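Tyrosyl-tRNA synthetase (Pyrococcus horikoshii, PDB 2CYC) attaches L-tyrosine to tRNA(Tyr), probably by first activating the amino acid with ATP as tyrosyl-adenylate and then transferring it to the acceptor end of the tRNA. Local coordinates at residues 35-40 and 177-182; 233-238 and 281-286; 79-84 and 163-168. One frame throughout, in Å; residues are numbered along the deposited sequence.

Contact 1 of 3, residues 35-40 and 177-182; sequences QHYIGF and FYQGVT. With TYR (tyrosine), chain C.
Q35 and T182 are joined by two hydrogen bonds, where the chain leaves helix 164-178 and runs toward strand 183-187, the parallel neighbour of strand 36-40 in the Rossmann-type sheet of this class I synthetase. T182 N reaches Q35 O at 2.9 Å in the carbonyl plane, and Q35 N returns to T182 OG1 at 3.0 Å. The hydroxyl lies between its backbone N and carbonyl carbon (chi1 50°), which turns it toward Q35; it is also hydrogen-bonded to P33 O. G180, with positive phi, closes the helix in a Schellman motif and lets the chain turn here.

The apolar part is Y37 against V181: V181 CG1 sits 3.7 Å from Y37 CD2, the two side chains crossing at about a right angle. On the CD1 side, Q179 NE2 approaches to 3.5 Å from Y37 CD1, its amide plane turned 85° from the ring; D175 O and R69 hold that amide.

Beyond the ring, Y37 OH is hydrogen-bonded to TYR OH at 2.8 Å, and TYR OH lies at the edge of the Y37 ring, in its plane. D175 also binds the substrate. Packing by V181 and Q179 thus probably helps hold the ring whose hydroxyl meets the phenol oxygen of the substrate.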
loop_
_atom_site.group_PDB
_atom_site.type_symbol
_atom_site.label_atom_id
_atom_site.label_comp_id
_atom_site.label_asym_id
_atom_site.label_seq_id
_atom_site.Cartn_x
_atom_site.Cartn_y
_atom_site.Cartn_z
ATOM N N GLN A 35 -3.710 8.605 -24.856
ATOM C CA GLN A 35 -4.771 8.102 -24.013
ATOM C C GLN A 35 -4.924 9.040 -22.834
ATOM O O GLN A 35 -3.999 9.228 -22.043
ATOM C CB GLN A 35 -4.446 6.691 -23.512
ATOM C CG GLN A 35 -5.427 6.166 -22.474
ATOM C CD GLN A 35 -6.788 5.851 -23.061
ATOM O OE1 GLN A 35 -7.796 6.519 -22.771
ATOM N NE2 GLN A 35 -6.826 4.831 -23.896
ATOM N N HIS A 36 -6.099 9.636 -22.734
ATOM C CA HIS A 36 -6.392 10.539 -21.647
ATOM C C HIS A 36 -7.236 9.814 -20.613
ATOM O O HIS A 36 -7.731 8.708 -20.847
ATOM C CB HIS A 36 -7.168 11.768 -22.172
ATOM C CG HIS A 36 -8.171 12.323 -21.201
ATOM N ND1 HIS A 36 -9.317 11.644 -20.845
ATOM C CD2 HIS A 36 -8.205 13.497 -20.522
ATOM C CE1 HIS A 36 -10.017 12.377 -19.995
ATOM N NE2 HIS A 36 -9.366 13.506 -19.782
ATOM N N TYR A 37 -7.366 10.462 -19.465
ATOM C CA TYR A 37 -8.214 10.011 -18.393
ATOM C C TYR A 37 -8.276 11.111 -17.349
ATOM O O TYR A 37 -7.405 11.984 -17.280
ATOM C CB TYR A 37 -7.692 8.707 -17.763
ATOM C CG TYR A 37 -7.073 8.835 -16.376
ATOM C CD1 TYR A 37 -7.552 8.070 -15.302
ATOM C CD2 TYR A 37 -5.960 9.657 -16.155
ATOM C CE1 TYR A 37 -6.926 8.111 -14.047
ATOM C CE2 TYR A 37 -5.329 9.712 -14.904
ATOM C CZ TYR A 37 -5.810 8.932 -13.863
ATOM O OH TYR A 37 -5.136 8.930 -12.666
ATOM N N ILE A 38 -9.342 11.075 -16.568
ATOM C CA ILE A 38 -9.519 11.974 -15.444
ATOM C C ILE A 38 -10.374 11.154 -14.486
ATOM O O ILE A 38 -11.426 10.615 -14.861
ATOM C CB ILE A 38 -10.178 13.357 -15.820
ATOM C CG1 ILE A 38 -10.409 14.157 -14.530
ATOM C CG2 ILE A 38 -11.481 13.177 -16.605
ATOM C CD1 ILE A 38 -10.708 15.647 -14.752
ATOM N N GLY A 39 -9.877 11.005 -13.266
ATOM C CA GLY A 39 -10.583 10.221 -12.274
ATOM C C GLY A 39 -11.392 11.074 -11.321
ATOM O O GLY A 39 -11.067 12.235 -11.066
ATOM N N PHE A 40 -12.461 10.496 -10.790
ATOM C CA PHE A 40 -13.302 11.226 -9.860
ATOM C C PHE A 40 -13.699 10.334 -8.710
ATOM O O PHE A 40 -13.985 9.147 -8.888
ATOM C CB PHE A 40 -14.607 11.686 -10.512
ATOM C CG PHE A 40 -14.429 12.508 -11.740
ATOM C CD1 PHE A 40 -14.342 11.901 -12.993
ATOM C CD2 PHE A 40 -14.379 13.894 -11.657
ATOM C CE1 PHE A 40 -14.216 12.667 -14.140
ATOM C CE2 PHE A 40 -14.252 14.668 -12.805
ATOM C CZ PHE A 40 -14.172 14.050 -14.046
ATOM N N PHE A 177 -0.277 4.685 -15.130
ATOM C CA PHE A 177 0.561 3.775 -15.893
ATOM C C PHE A 177 -0.113 2.489 -16.318
ATOM O O PHE A 177 0.127 2.006 -17.419
ATOM C CB PHE A 177 1.847 3.513 -15.113
ATOM C CG PHE A 177 2.688 4.742 -14.971
ATOM C CD1 PHE A 177 3.424 5.223 -16.060
ATOM C CD2 PHE A 177 2.658 5.489 -13.800
ATOM C CE1 PHE A 177 4.110 6.439 -15.983
ATOM C CE2 PHE A 177 3.341 6.712 -13.710
ATOM C CZ PHE A 177 4.066 7.187 -14.807
ATOM N N TYR A 178 -0.986 1.955 -15.470
ATOM C CA TYR A 178 -1.671 0.719 -15.810
ATOM C C TYR A 178 -2.577 0.869 -17.033
ATOM O O TYR A 178 -2.708 -0.059 -17.825
ATOM C CB TYR A 178 -2.506 0.225 -14.636
ATOM C CG TYR A 178 -2.967 -1.196 -14.828
ATOM C CD1 TYR A 178 -2.097 -2.263 -14.597
ATOM C CD2 TYR A 178 -4.262 -1.476 -15.257
ATOM C CE1 TYR A 178 -2.510 -3.574 -14.781
ATOM C CE2 TYR A 178 -4.685 -2.779 -15.447
ATOM C CZ TYR A 178 -3.803 -3.822 -15.202
ATOM O OH TYR A 178 -4.228 -5.114 -15.346
ATOM N N GLN A 179 -3.208 2.032 -17.184
ATOM C CA GLN A 179 -4.093 2.275 -18.323
ATOM C C GLN A 179 -3.347 2.888 -19.520
ATOM O O GLN A 179 -3.967 3.219 -20.530
ATOM C CB GLN A 179 -5.241 3.210 -17.909
ATOM C CG GLN A 179 -6.023 2.745 -16.675
ATOM C CD GLN A 179 -7.108 3.725 -16.263
ATOM O OE1 GLN A 179 -8.241 3.683 -16.766
ATOM N NE2 GLN A 179 -6.764 4.626 -15.350
ATOM N N GLY A 180 -2.029 3.037 -19.397
ATOM C CA GLY A 180 -1.227 3.618 -20.466
ATOM C C GLY A 180 -1.557 5.080 -20.729
ATOM O O GLY A 180 -1.464 5.553 -21.862
ATOM N N VAL A 181 -1.929 5.812 -19.683
ATOM C CA VAL A 181 -2.295 7.218 -19.832
ATOM C C VAL A 181 -1.127 8.158 -20.176
ATOM O O VAL A 181 -0.140 8.226 -19.444
ATOM C CB VAL A 181 -3.011 7.721 -18.546
ATOM C CG1 VAL A 181 -3.320 9.199 -18.653
ATOM C CG2 VAL A 181 -4.300 6.930 -18.336
ATOM N N THR A 182 -1.237 8.868 -21.302
ATOM C CA THR A 182 -0.194 9.812 -21.721
ATOM C C THR A 182 -0.681 11.250 -21.534
ATOM O O THR A 182 0.108 12.193 -21.571
ATOM C CB THR A 182 0.228 9.596 -23.210
ATOM O OG1 THR A 182 -0.939 9.551 -24.041
ATOM C CG2 THR A 182 1.023 8.300 -23.368
HETATM N N TYR C . -8.027 12.081 -6.240
HETATM C CA TYR C . -9.106 12.462 -7.200
HETATM C C TYR C . -10.093 13.423 -6.540
HETATM O O TYR C . -9.994 13.619 -5.309
HETATM C CB TYR C . -9.846 11.207 -7.690
HETATM C CG TYR C . -8.972 10.263 -8.493
HETATM C CD1 TYR C . -8.378 10.675 -9.685
HETATM C CD2 TYR C . -8.740 8.955 -8.061
HETATM C CE1 TYR C . -7.563 9.803 -10.429
HETATM C CE2 TYR C . -7.943 8.079 -8.795
HETATM C CZ TYR C . -7.353 8.506 -9.973
HETATM O OH TYR C . -6.551 7.633 -10.689
HETATM O OXT TYR C . -10.957 13.963 -7.258
#

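Contact 2 of 3, residues 233-238 and 281-286; sequences PKWPIE and AREVRY
E283 OE2 accepts two backbone N-H groups while the rest of its side chain leans on W235. Y286 N gives the straighter bond, 3.0 Å to E283 OE2 with 161° at the hydrogen, using the anti lone pair of that oxygen; the bond from R285 N is weak. This is a loop-on-loop contact at the surface: residues 233-238 lead from strand 214-223 into helix 240-250, which precedes the KMSKS motif of this class I synthetase, and residues 281-286 link helices 267-276 and 288-297. The E283 chain leaves CB with CG opposite the backbone N (chi1 177°) and bends at chi2, folding the carboxylate back over its own loop.

Across the contact, E283 CG meets the in-plane rim of the indole, 3.7 Å from W235 CH2, with the carboxylate nearly perpendicular to the ring. Y286 CB lies at the same rim, 3.8 Å from W235 CZ3. Replacing E283 with an alanine would probably leave the N-H groups of R285 and Y286 without this acceptor and open a gap beside the tryptophan edge. F278 adds an edge-to-face neighbour to W235.

Next to this, I237 CD1 rests 3.7 Å from Y286 CD2, and M250 of helix 240-250 also packs on Y286. K234 and E238 form a salt bridge within their own loop, and K234 has a second one to E242. R285 runs extended from CG to NE past this loop, its guanidinium in cation-pi contact with F243; its NE is buried without a partner, 4.1 Å from I237 O.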
loop_
_atom_site.group_PDB
_atom_site.type_symbol
_atom_site.label_atom_id
_atom_site.label_comp_id
_atom_site.label_asym_id
_atom_site.label_seq_id
_atom_site.Cartn_x
_atom_site.Cartn_y
_atom_site.Cartn_z
ATOM N N PRO A 233 -13.782 33.620 4.365
ATOM C CA PRO A 233 -13.787 33.559 5.831
ATOM C C PRO A 233 -13.235 34.855 6.416
ATOM O O PRO A 233 -13.455 35.174 7.584
ATOM C CB PRO A 233 -12.876 32.371 6.124
ATOM C CG PRO A 233 -11.845 32.502 5.037
ATOM C CD PRO A 233 -12.704 32.778 3.811
ATOM N N LYS A 234 -12.517 35.598 5.581
ATOM C CA LYS A 234 -11.908 36.856 5.983
ATOM C C LYS A 234 -11.955 37.867 4.836
ATOM O O LYS A 234 -11.853 37.495 3.663
ATOM C CB LYS A 234 -10.456 36.602 6.390
ATOM C CG LYS A 234 -9.595 37.843 6.432
ATOM C CD LYS A 234 -8.150 37.488 6.713
ATOM C CE LYS A 234 -7.276 38.723 6.677
ATOM N NZ LYS A 234 -5.882 38.415 7.080
ATOM N N TRP A 235 -12.108 39.143 5.175
ATOM C CA TRP A 235 -12.156 40.186 4.160
ATOM C C TRP A 235 -11.837 41.548 4.766
ATOM O O TRP A 235 -12.309 41.875 5.854
ATOM C CB TRP A 235 -13.538 40.205 3.501
ATOM C CG TRP A 235 -13.602 41.053 2.269
ATOM C CD1 TRP A 235 -13.908 42.384 2.200
ATOM C CD2 TRP A 235 -13.316 40.638 0.927
ATOM N NE1 TRP A 235 -13.833 42.822 0.897
ATOM C CE2 TRP A 235 -13.471 41.770 0.096
ATOM C CE3 TRP A 235 -12.943 39.418 0.347
ATOM C CZ2 TRP A 235 -13.268 41.718 -1.289
ATOM C CZ3 TRP A 235 -12.739 39.366 -1.029
ATOM C CH2 TRP A 235 -12.902 40.511 -1.830
ATOM N N PRO A 236 -11.020 42.361 4.074
ATOM C CA PRO A 236 -10.393 42.075 2.780
ATOM C C PRO A 236 -9.256 41.068 2.886
ATOM O O PRO A 236 -8.712 40.844 3.966
ATOM C CB PRO A 236 -9.888 43.441 2.344
ATOM C CG PRO A 236 -9.460 44.038 3.650
ATOM C CD PRO A 236 -10.636 43.703 4.545
ATOM N N ILE A 237 -8.907 40.462 1.755
ATOM C CA ILE A 237 -7.817 39.496 1.711
ATOM C C ILE A 237 -6.542 40.305 1.497
ATOM O O ILE A 237 -6.422 41.038 0.518
ATOM C CB ILE A 237 -8.012 38.488 0.553
ATOM C CG1 ILE A 237 -9.321 37.721 0.759
ATOM C CG2 ILE A 237 -6.832 37.528 0.489
ATOM C CD1 ILE A 237 -9.642 36.718 -0.330
ATOM N N GLU A 238 -5.598 40.169 2.421
ATOM C CA GLU A 238 -4.343 40.915 2.368
ATOM C C GLU A 238 -3.250 40.377 1.437
ATOM O O GLU A 238 -3.228 40.704 0.249
ATOM C CB GLU A 238 -3.803 41.077 3.794
ATOM C CG GLU A 238 -4.630 42.049 4.643
ATOM C CD GLU A 238 -4.499 41.809 6.140
ATOM O OE1 GLU A 238 -5.108 40.841 6.642
ATOM O OE2 GLU A 238 -3.789 42.584 6.815
ATOM N N ALA A 281 -19.044 44.917 -5.564
ATOM C CA ALA A 281 -18.981 45.858 -6.669
ATOM C C ALA A 281 -17.528 46.261 -6.925
ATOM O O ALA A 281 -16.777 46.547 -5.986
ATOM C CB ALA A 281 -19.830 47.098 -6.348
ATOM N N ARG A 282 -17.146 46.268 -8.201
ATOM C CA ARG A 282 -15.799 46.636 -8.648
ATOM C C ARG A 282 -14.668 45.706 -8.217
ATOM O O ARG A 282 -13.528 45.885 -8.645
ATOM C CB ARG A 282 -15.457 48.065 -8.209
ATOM C CG ARG A 282 -16.453 49.105 -8.672
ATOM C CD ARG A 282 -15.882 50.506 -8.549
ATOM N NE ARG A 282 -16.843 51.507 -8.997
ATOM C CZ ARG A 282 -16.557 52.790 -9.198
ATOM N NH1 ARG A 282 -15.324 53.240 -8.992
ATOM N NH2 ARG A 282 -17.508 53.626 -9.598
ATOM N N GLU A 283 -14.964 44.720 -7.376
ATOM C CA GLU A 283 -13.931 43.787 -6.929
ATOM C C GLU A 283 -13.620 42.793 -8.048
ATOM O O GLU A 283 -14.514 42.093 -8.526
ATOM C CB GLU A 283 -14.404 43.044 -5.676
ATOM C CG GLU A 283 -13.443 41.979 -5.140
ATOM C CD GLU A 283 -12.043 42.507 -4.849
ATOM O OE1 GLU A 283 -11.909 43.646 -4.358
ATOM O OE2 GLU A 283 -11.068 41.768 -5.097
ATOM N N VAL A 284 -12.360 42.743 -8.474
ATOM C CA VAL A 284 -11.957 41.827 -9.538
ATOM C C VAL A 284 -10.850 40.862 -9.132
ATOM O O VAL A 284 -10.489 39.989 -9.913
ATOM C CB VAL A 284 -11.489 42.580 -10.808
ATOM C CG1 VAL A 284 -12.633 43.408 -11.379
ATOM C CG2 VAL A 284 -10.282 43.458 -10.484
ATOM N N ARG A 285 -10.312 41.018 -7.926
ATOM C CA ARG A 285 -9.249 40.134 -7.433
ATOM C C ARG A 285 -9.841 38.811 -6.923
ATOM O O ARG A 285 -9.397 37.728 -7.305
ATOM C CB ARG A 285 -8.480 40.824 -6.305
ATOM C CG ARG A 285 -7.499 39.931 -5.556
ATOM C CD ARG A 285 -7.102 40.585 -4.233
ATOM N NE ARG A 285 -6.234 39.751 -3.402
ATOM C CZ ARG A 285 -4.977 39.443 -3.703
ATOM N NH1 ARG A 285 -4.269 38.680 -2.881
ATOM N NH2 ARG A 285 -4.426 39.898 -4.824
ATOM N N TYR A 286 -10.832 38.906 -6.041
ATOM C CA TYR A 286 -11.495 37.721 -5.513
ATOM C C TYR A 286 -12.985 37.947 -5.739
ATOM O O TYR A 286 -13.631 38.724 -5.031
ATOM C CB TYR A 286 -11.193 37.523 -4.023
ATOM C CG TYR A 286 -11.767 36.227 -3.513
ATOM C CD1 TYR A 286 -13.129 36.109 -3.252
ATOM C CD2 TYR A 286 -10.971 35.089 -3.386
ATOM C CE1 TYR A 286 -13.692 34.896 -2.888
ATOM C CE2 TYR A 286 -11.527 33.861 -3.017
ATOM C CZ TYR A 286 -12.889 33.775 -2.773
ATOM O OH TYR A 286 -13.462 32.573 -2.432
#

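Contact 3 of 3, residues 79-84 and 163-168; sequences INDKLG and FAKLIY. With TYR (tyrosine), chain C.
I79, in the last turn of helix 74-79, lies beside K165 at the start of helix 164-178, their CA atoms 6.1 Å apart, and the chain then turns away through a Schellman motif with D81 at positive phi. That end leaves I79 O facing K165, whose NZ bonds to it at 3.1 Å, nearly in line with the carbonyl. A bend at chi4 (54°) turns the ammonium to this oxygen and to D81: K165 NZ lies 2.7 Å from D81 OD2 in a salt bridge, coming from above the carboxylate plane. D162 is a further acidic partner of K165.

I79 CG2 does the apolar work, packing 4.2 Å from A164 CB and touching Y168 CD1 at the ring's edge. N80 CB comes 4.1 Å from Y168 CE1, while the N80 amide reaches R155, M153 and E41.

At its far end Y168 OH accepts a hydrogen bond from TYR N of the bound tyrosine, at 2.8 Å. N80 and Y168 OH share E41 as a partner, so N80 probably helps, from the second shell, to position the hydroxyl. Through D81, whose OD1 pairs with K139 of the second subunit, the charges round K165 probably tie this side of the pocket to the dimer interface.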
loop_
_atom_site.group_PDB
_atom_site.type_symbol
_atom_site.label_atom_id
_atom_site.label_comp_id
_atom_site.label_asym_id
_atom_site.label_seq_id
_atom_site.Cartn_x
_atom_site.Cartn_y
_atom_site.Cartn_z
ATOM N N ILE A 79 -11.881 4.082 0.342
ATOM C CA ILE A 79 -10.732 4.363 1.196
ATOM C C ILE A 79 -10.873 5.742 1.827
ATOM O O ILE A 79 -10.567 5.940 3.009
ATOM C CB ILE A 79 -9.426 4.342 0.373
ATOM C CG1 ILE A 79 -9.035 2.894 0.065
ATOM C CG2 ILE A 79 -8.323 5.098 1.109
ATOM C CD1 ILE A 79 -7.825 2.782 -0.856
ATOM N N ASN A 80 -11.353 6.694 1.034
ATOM C CA ASN A 80 -11.501 8.055 1.517
ATOM C C ASN A 80 -12.799 8.311 2.284
ATOM O O ASN A 80 -13.194 9.456 2.485
ATOM C CB ASN A 80 -11.353 9.043 0.348
ATOM C CG ASN A 80 -10.827 10.389 0.803
ATOM O OD1 ASN A 80 -10.293 10.502 1.907
ATOM N ND2 ASN A 80 -10.958 11.410 -0.042
ATOM N N ASP A 81 -13.451 7.233 2.710
ATOM C CA ASP A 81 -14.692 7.296 3.485
ATOM C C ASP A 81 -15.876 8.034 2.859
ATOM O O ASP A 81 -16.648 8.674 3.568
ATOM C CB ASP A 81 -14.417 7.899 4.866
ATOM C CG ASP A 81 -13.389 7.106 5.649
ATOM O OD1 ASP A 81 -13.523 5.864 5.718
ATOM O OD2 ASP A 81 -12.453 7.724 6.196
ATOM N N LYS A 82 -16.046 7.938 1.546
ATOM C CA LYS A 82 -17.169 8.626 0.921
ATOM C C LYS A 82 -18.414 7.773 1.026
ATOM O O LYS A 82 -18.330 6.544 1.106
ATOM C CB LYS A 82 -16.871 8.931 -0.549
ATOM C CG LYS A 82 -15.687 9.861 -0.753
ATOM C CD LYS A 82 -15.808 11.111 0.104
ATOM C CE LYS A 82 -14.682 12.078 -0.202
ATOM N NZ LYS A 82 -14.641 13.164 0.810
ATOM N N LEU A 83 -19.572 8.427 1.029
ATOM C CA LEU A 83 -20.824 7.710 1.121
ATOM C C LEU A 83 -20.732 6.702 2.257
ATOM O O LEU A 83 -21.042 5.518 2.092
ATOM C CB LEU A 83 -21.127 7.019 -0.223
ATOM C CG LEU A 83 -21.549 8.006 -1.333
ATOM C CD1 LEU A 83 -21.551 7.353 -2.718
ATOM C CD2 LEU A 83 -22.947 8.536 -0.997
ATOM N N GLY A 84 -20.287 7.186 3.416
ATOM C CA GLY A 84 -20.171 6.331 4.585
ATOM C C GLY A 84 -19.294 5.103 4.406
ATOM O O GLY A 84 -19.457 4.111 5.116
ATOM N N PHE A 163 -3.831 3.715 7.581
ATOM C CA PHE A 163 -2.850 3.455 6.548
ATOM C C PHE A 163 -3.373 3.411 5.119
ATOM O O PHE A 163 -2.659 3.800 4.190
ATOM C CB PHE A 163 -2.076 2.165 6.851
ATOM C CG PHE A 163 -0.907 1.944 5.925
ATOM C CD1 PHE A 163 -0.942 0.942 4.964
ATOM C CD2 PHE A 163 0.203 2.785 5.978
ATOM C CE1 PHE A 163 0.113 0.780 4.057
ATOM C CE2 PHE A 163 1.266 2.637 5.078
ATOM C CZ PHE A 163 1.218 1.629 4.111
ATOM N N ALA A 164 -4.607 2.949 4.937
ATOM C CA ALA A 164 -5.186 2.845 3.600
ATOM C C ALA A 164 -5.166 4.169 2.850
ATOM O O ALA A 164 -4.988 4.182 1.632
ATOM C CB ALA A 164 -6.628 2.307 3.672
ATOM N N LYS A 165 -5.346 5.276 3.573
ATOM C CA LYS A 165 -5.354 6.597 2.943
ATOM C C LYS A 165 -4.015 6.972 2.341
ATOM O O LYS A 165 -3.960 7.756 1.392
ATOM C CB LYS A 165 -5.810 7.672 3.935
ATOM C CG LYS A 165 -7.303 7.578 4.246
ATOM C CD LYS A 165 -7.782 8.689 5.178
ATOM C CE LYS A 165 -9.301 8.704 5.257
ATOM N NZ LYS A 165 -9.848 7.370 5.627
ATOM N N LEU A 166 -2.940 6.410 2.890
ATOM C CA LEU A 166 -1.593 6.659 2.368
ATOM C C LEU A 166 -1.384 5.825 1.097
ATOM O O LEU A 166 -0.559 6.160 0.252
ATOM C CB LEU A 166 -0.530 6.286 3.410
ATOM C CG LEU A 166 -0.177 7.331 4.480
ATOM C CD1 LEU A 166 0.470 8.522 3.805
ATOM C CD2 LEU A 166 -1.418 7.766 5.241
ATOM N N ILE A 167 -2.124 4.728 0.965
ATOM C CA ILE A 167 -1.991 3.902 -0.235
ATOM C C ILE A 167 -2.654 4.609 -1.429
ATOM O O ILE A 167 -2.174 4.539 -2.563
ATOM C CB ILE A 167 -2.641 2.513 -0.017
ATOM C CG1 ILE A 167 -1.920 1.784 1.125
ATOM C CG2 ILE A 167 -2.589 1.689 -1.317
ATOM C CD1 ILE A 167 -2.576 0.478 1.526
ATOM N N TYR A 168 -3.753 5.305 -1.156
ATOM C CA TYR A 168 -4.519 6.041 -2.172
ATOM C C TYR A 168 -3.673 6.814 -3.213
ATOM O O TYR A 168 -3.859 6.656 -4.421
ATOM C CB TYR A 168 -5.496 6.990 -1.443
ATOM C CG TYR A 168 -6.444 7.828 -2.298
ATOM C CD1 TYR A 168 -7.810 7.837 -2.028
ATOM C CD2 TYR A 168 -5.971 8.677 -3.302
ATOM C CE1 TYR A 168 -8.684 8.667 -2.721
ATOM C CE2 TYR A 168 -6.841 9.517 -4.005
ATOM C CZ TYR A 168 -8.197 9.504 -3.706
ATOM O OH TYR A 168 -9.076 10.320 -4.389
HETATM N N TYR C . -8.027 12.081 -6.240
HETATM C CA TYR C . -9.106 12.462 -7.200
HETATM C C TYR C . -10.093 13.423 -6.540
HETATM O O TYR C . -9.994 13.619 -5.309
HETATM C CB TYR C . -9.846 11.207 -7.690
HETATM C CG TYR C . -8.972 10.263 -8.493
HETATM C CD1 TYR C . -8.378 10.675 -9.685
HETATM C CD2 TYR C . -8.740 8.955 -8.061
HETATM C CE1 TYR C . -7.563 9.803 -10.429
HETATM C CE2 TYR C . -7.943 8.079 -8.795
HETATM C CZ TYR C . -7.353 8.506 -9.973
HETATM O OH TYR C . -6.551 7.633 -10.689
HETATM O OXT TYR C . -10.957 13.963 -7.258
#

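After two helices and strand 15-19, the chain forms strand 36-40, one half of contact 1, then passes through helix 74-79 to residues 79-84, which open contact 3. That contact closes at 163-168, tying the end of helix 74-79 to the start of helix 164-178. Contact 1 closes at the other end of the same helix, joining it to strand 36-40, so contact 3 lies wholly within the longer loop of contact 1. Their centres are about 21 Å apart, and each touches the bound tyrosine, one at its phenol and one at its amino group. Contact 2 follows in series, joining the loops before helices 240-250 and 288-297, with the KMSKS region between; its centre is about 38 Å from that of contact 1.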